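Local coordinates for protein malate synthase (Haloferax volcanii, PDB 3OYZ) that catalyses the magnesium-dependent Claisen condensation of acetyl-CoA with glyoxylate and the hydrolysis of malyl-CoA to malate and CoA in the glyoxylate cycle, at residues 186-191 with 211-216. Residues are numbered along the deposited sequence; the frame is centred on the assembly and turned at random.
Sequences LVDGEV and ELRHNT. With PYR (pyruvic acid), chain C.
Asp188 and Thr216 reach toward each other from opposite directions between strand 183-188 of the TIM barrel and helix 210-223, which comes after the short helix 190-197 and packs outside; segments 186-188 and 211-216 run antiparallel (176°). Thr216 OG1 lies within hydrogen-bonding distance of both Asp188 OD1 (2.7 Å) and Leu212 O (2.8 Å), one turn back. Van der Waals contacts flank this polar pair. Leu212 rests its two methyls against the Asp188 carboxylate, Leu212 CD1 3.6 Å from Asp188 OD1 and Leu212 CD2 3.7 Å from Asp188 CG, while Thr216 CG2 lies 3.9 Å from Leu186 CB. An alanine in place of Asp188 would probably leave the Thr216 hydroxyl with Leu212 O alone and open a gap beside the leucine methyls. Charged chains meet through aliphatic parts: bent at chi2 (90°), Glu190 brings OE2 to 3.6 Å from Arg213 CG, the two chains crossing at about a right angle. Their charged ends are engaged by others, Glu190 by Arg244, Arg213 by Asp247 and Asn248. Past the strand's end, Gly189 occupies the N-cap position of helix 190-197, whose first turn faces the substrate pocket: Val191 N donates to OXT of the bound pyruvate at 2.8 Å.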
ATOM      1  N   LEU A 186      11.859  10.741   9.077  1.00 26.59           N
ATOM      2  CA  LEU A 186      10.550  10.144   9.333  1.00 28.98           C
ATOM      3  C   LEU A 186      10.884   8.702   9.611  1.00 28.47           C
ATOM      4  O   LEU A 186      11.373   7.980   8.717  1.00 29.31           O
ATOM      5  CB  LEU A 186       9.667  10.202   8.067  1.00 26.83           C
ATOM      6  CG  LEU A 186       9.512  11.635   7.519  1.00 25.90           C
ATOM      7  CD1 LEU A 186       8.628  11.528   6.183  1.00 28.97           C
ATOM      8  CD2 LEU A 186       8.953  12.557   8.657  1.00 31.95           C
ATOM      9  N   VAL A 187      10.578   8.260  10.829  1.00 28.48           N
ATOM     10  CA  VAL A 187      11.131   6.965  11.231  1.00 28.62           C
ATOM     11  C   VAL A 187      10.002   6.052  11.607  1.00 29.50           C
ATOM     12  O   VAL A 187       9.230   6.429  12.439  1.00 30.09           O
ATOM     13  CB  VAL A 187      12.048   7.101  12.503  1.00 30.30           C
ATOM     14  CG1 VAL A 187      12.699   5.782  12.871  1.00 27.80           C
ATOM     15  CG2 VAL A 187      13.104   8.169  12.293  1.00 25.52           C
ATOM     16  N   ASP A 188       9.858   4.859  11.030  1.00 29.78           N
ATOM     17  CA  ASP A 188       8.779   3.981  11.462  1.00 30.66           C
ATOM     18  C   ASP A 188       8.996   3.414  12.862  1.00 34.34           C
ATOM     19  O   ASP A 188      10.133   3.050  13.197  1.00 33.52           O
ATOM     20  CB  ASP A 188       8.614   2.827  10.489  1.00 28.03           C
ATOM     21  CG  ASP A 188       7.999   3.308   9.185  1.00 34.78           C
ATOM     22  OD1 ASP A 188       7.286   4.322   9.297  1.00 30.22           O
ATOM     23  OD2 ASP A 188       8.265   2.769   8.118  1.00 29.84           O
ATOM     24  N   GLY A 189       7.902   3.293  13.611  1.00 32.62           N
ATOM     25  CA  GLY A 189       7.942   2.638  14.894  1.00 33.62           C
ATOM     26  C   GLY A 189       7.018   1.447  14.872  1.00 31.59           C
ATOM     27  O   GLY A 189       5.928   1.526  15.387  1.00 33.78           O
ATOM     28  N   GLU A 190       7.484   0.325  14.350  1.00 31.97           N
ATOM     29  CA  GLU A 190       6.607  -0.820  14.115  1.00 33.50           C
ATOM     30  C   GLU A 190       5.946  -1.373  15.370  1.00 32.80           C
ATOM     31  O   GLU A 190       4.861  -1.949  15.262  1.00 32.13           O
ATOM     32  CB  GLU A 190       7.285  -1.938  13.337  1.00 34.68           C
ATOM     33  CG  GLU A 190       7.227  -1.822  11.812  1.00 36.22           C
ATOM     34  CD  GLU A 190       8.392  -1.051  11.206  1.00 42.40           C
ATOM     35  OE1 GLU A 190       9.031  -0.333  11.999  1.00 33.15           O
ATOM     36  OE2 GLU A 190       8.630  -1.101   9.973  1.00 39.76           O
ATOM     37  N   VAL A 191       6.548  -1.154  16.535  1.00 33.73           N
ATOM     38  CA  VAL A 191       6.055  -1.822  17.742  1.00 34.25           C
ATOM     39  C   VAL A 191       4.802  -1.087  18.235  1.00 34.43           C
ATOM     40  O   VAL A 191       3.738  -1.693  18.350  1.00 33.35           O
ATOM     41  CB  VAL A 191       7.108  -1.941  18.863  1.00 34.95           C
ATOM     42  CG1 VAL A 191       6.508  -2.853  19.920  1.00 36.70           C
ATOM     43  CG2 VAL A 191       8.356  -2.595  18.306  1.00 33.37           C
ATOM     44  N   GLU A 211       3.442  -1.905   3.600  1.00 31.79           N
ATOM     45  CA  GLU A 211       2.811  -0.634   3.176  1.00 32.04           C
ATOM     46  C   GLU A 211       3.188   0.553   4.026  1.00 29.26           C
ATOM     47  O   GLU A 211       3.376   1.655   3.484  1.00 29.41           O
ATOM     48  CB  GLU A 211       1.271  -0.687   3.138  1.00 34.22           C
ATOM     49  CG  GLU A 211       0.733  -1.803   2.225  1.00 45.38           C
ATOM     50  CD  GLU A 211       0.648  -3.183   2.895  1.00 51.09           C
ATOM     51  OE1 GLU A 211       1.116  -3.359   4.066  1.00 60.28           O
ATOM     52  OE2 GLU A 211       0.158  -4.118   2.214  1.00 52.37           O
ATOM     53  N   LEU A 212       3.348   0.333   5.331  1.00 30.29           N
ATOM     54  CA  LEU A 212       3.824   1.428   6.167  1.00 29.36           C
ATOM     55  C   LEU A 212       5.175   1.941   5.681  1.00 28.52           C
ATOM     56  O   LEU A 212       5.379   3.134   5.612  1.00 28.69           O
ATOM     57  CB  LEU A 212       3.914   1.028   7.639  1.00 26.48           C
ATOM     58  CG  LEU A 212       4.552   2.036   8.568  1.00 31.54           C
ATOM     59  CD1 LEU A 212       3.888   3.434   8.661  1.00 33.19           C
ATOM     60  CD2 LEU A 212       4.908   1.441   9.947  1.00 30.29           C
ATOM     61  N   ARG A 213       6.083   1.022   5.370  1.00 29.71           N
ATOM     62  CA  ARG A 213       7.431   1.364   4.966  1.00 28.48           C
ATOM     63  C   ARG A 213       7.419   2.002   3.589  1.00 27.23           C
ATOM     64  O   ARG A 213       8.062   3.038   3.422  1.00 29.09           O
ATOM     65  CB  ARG A 213       8.279   0.067   4.988  1.00 27.86           C
ATOM     66  CG  ARG A 213       8.563  -0.466   6.407  1.00 32.21           C
ATOM     67  CD  ARG A 213       9.575  -1.641   6.311  1.00 39.29           C
ATOM     68  NE  ARG A 213       8.859  -2.875   6.045  1.00 37.49           N
ATOM     69  CZ  ARG A 213       9.176  -3.841   5.192  1.00 37.81           C
ATOM     70  NH1 ARG A 213      10.295  -3.853   4.459  1.00 36.72           N
ATOM     71  NH2 ARG A 213       8.364  -4.887   5.174  1.00 37.19           N
ATOM     72  N   HIS A 214       6.582   1.478   2.686  1.00 28.53           N
ATOM     73  CA  HIS A 214       6.333   2.144   1.425  1.00 29.11           C
ATOM     74  C   HIS A 214       5.878   3.603   1.600  1.00 28.13           C
ATOM     75  O   HIS A 214       6.458   4.526   1.005  1.00 26.37           O
ATOM     76  CB  HIS A 214       5.333   1.422   0.514  1.00 28.22           C
ATOM     77  CG  HIS A 214       5.034   2.178  -0.747  1.00 31.20           C
ATOM     78  ND1 HIS A 214       5.794   2.032  -1.900  1.00 31.77           N
ATOM     79  CD2 HIS A 214       4.105   3.120  -1.027  1.00 29.75           C
ATOM     80  CE1 HIS A 214       5.269   2.777  -2.859  1.00 32.83           C
ATOM     81  NE2 HIS A 214       4.271   3.481  -2.350  1.00 33.69           N
ATOM     82  N   ASN A 215       4.842   3.798   2.393  1.00 27.99           N
ATOM     83  CA  ASN A 215       4.318   5.160   2.655  1.00 28.28           C
ATOM     84  C   ASN A 215       5.256   6.127   3.365  1.00 24.45           C
ATOM     85  O   ASN A 215       5.218   7.317   3.047  1.00 27.79           O
ATOM     86  CB  ASN A 215       3.001   5.041   3.423  1.00 29.26           C
ATOM     87  CG  ASN A 215       1.939   4.272   2.607  1.00 31.30           C
ATOM     88  OD1 ASN A 215       2.089   4.025   1.389  1.00 27.10           O
ATOM     89  ND2 ASN A 215       1.000   3.695   3.327  1.00 28.28           N
ATOM     90  N   THR A 216       6.147   5.602   4.228  1.00 25.58           N
ATOM     91  CA  THR A 216       7.092   6.464   4.961  1.00 27.54           C
ATOM     92  C   THR A 216       8.225   6.822   3.988  1.00 27.11           C
ATOM     93  O   THR A 216       8.605   7.958   3.860  1.00 28.43           O
ATOM     94  CB  THR A 216       7.670   5.678   6.108  1.00 26.43           C
ATOM     95  OG1 THR A 216       6.524   5.298   6.904  1.00 31.23           O
ATOM     96  CG2 THR A 216       8.672   6.634   6.921  1.00 24.31           C
TER
HETATM   97  C   PYR C 435       8.320   1.599  18.353  1.00 38.18           C
HETATM   98  O   PYR C 435       7.223   1.908  18.931  1.00 39.37           O
HETATM   99  OXT PYR C 435       8.405   0.689  17.449  1.00 34.51           O
HETATM  100  CA  PYR C 435       9.425   2.400  18.641  1.00 48.55           C
HETATM  101  O3  PYR C 435       9.308   3.408  19.460  1.00 46.92           O
HETATM  102  CB  PYR C 435      10.718   2.161  17.953  1.00 49.87           C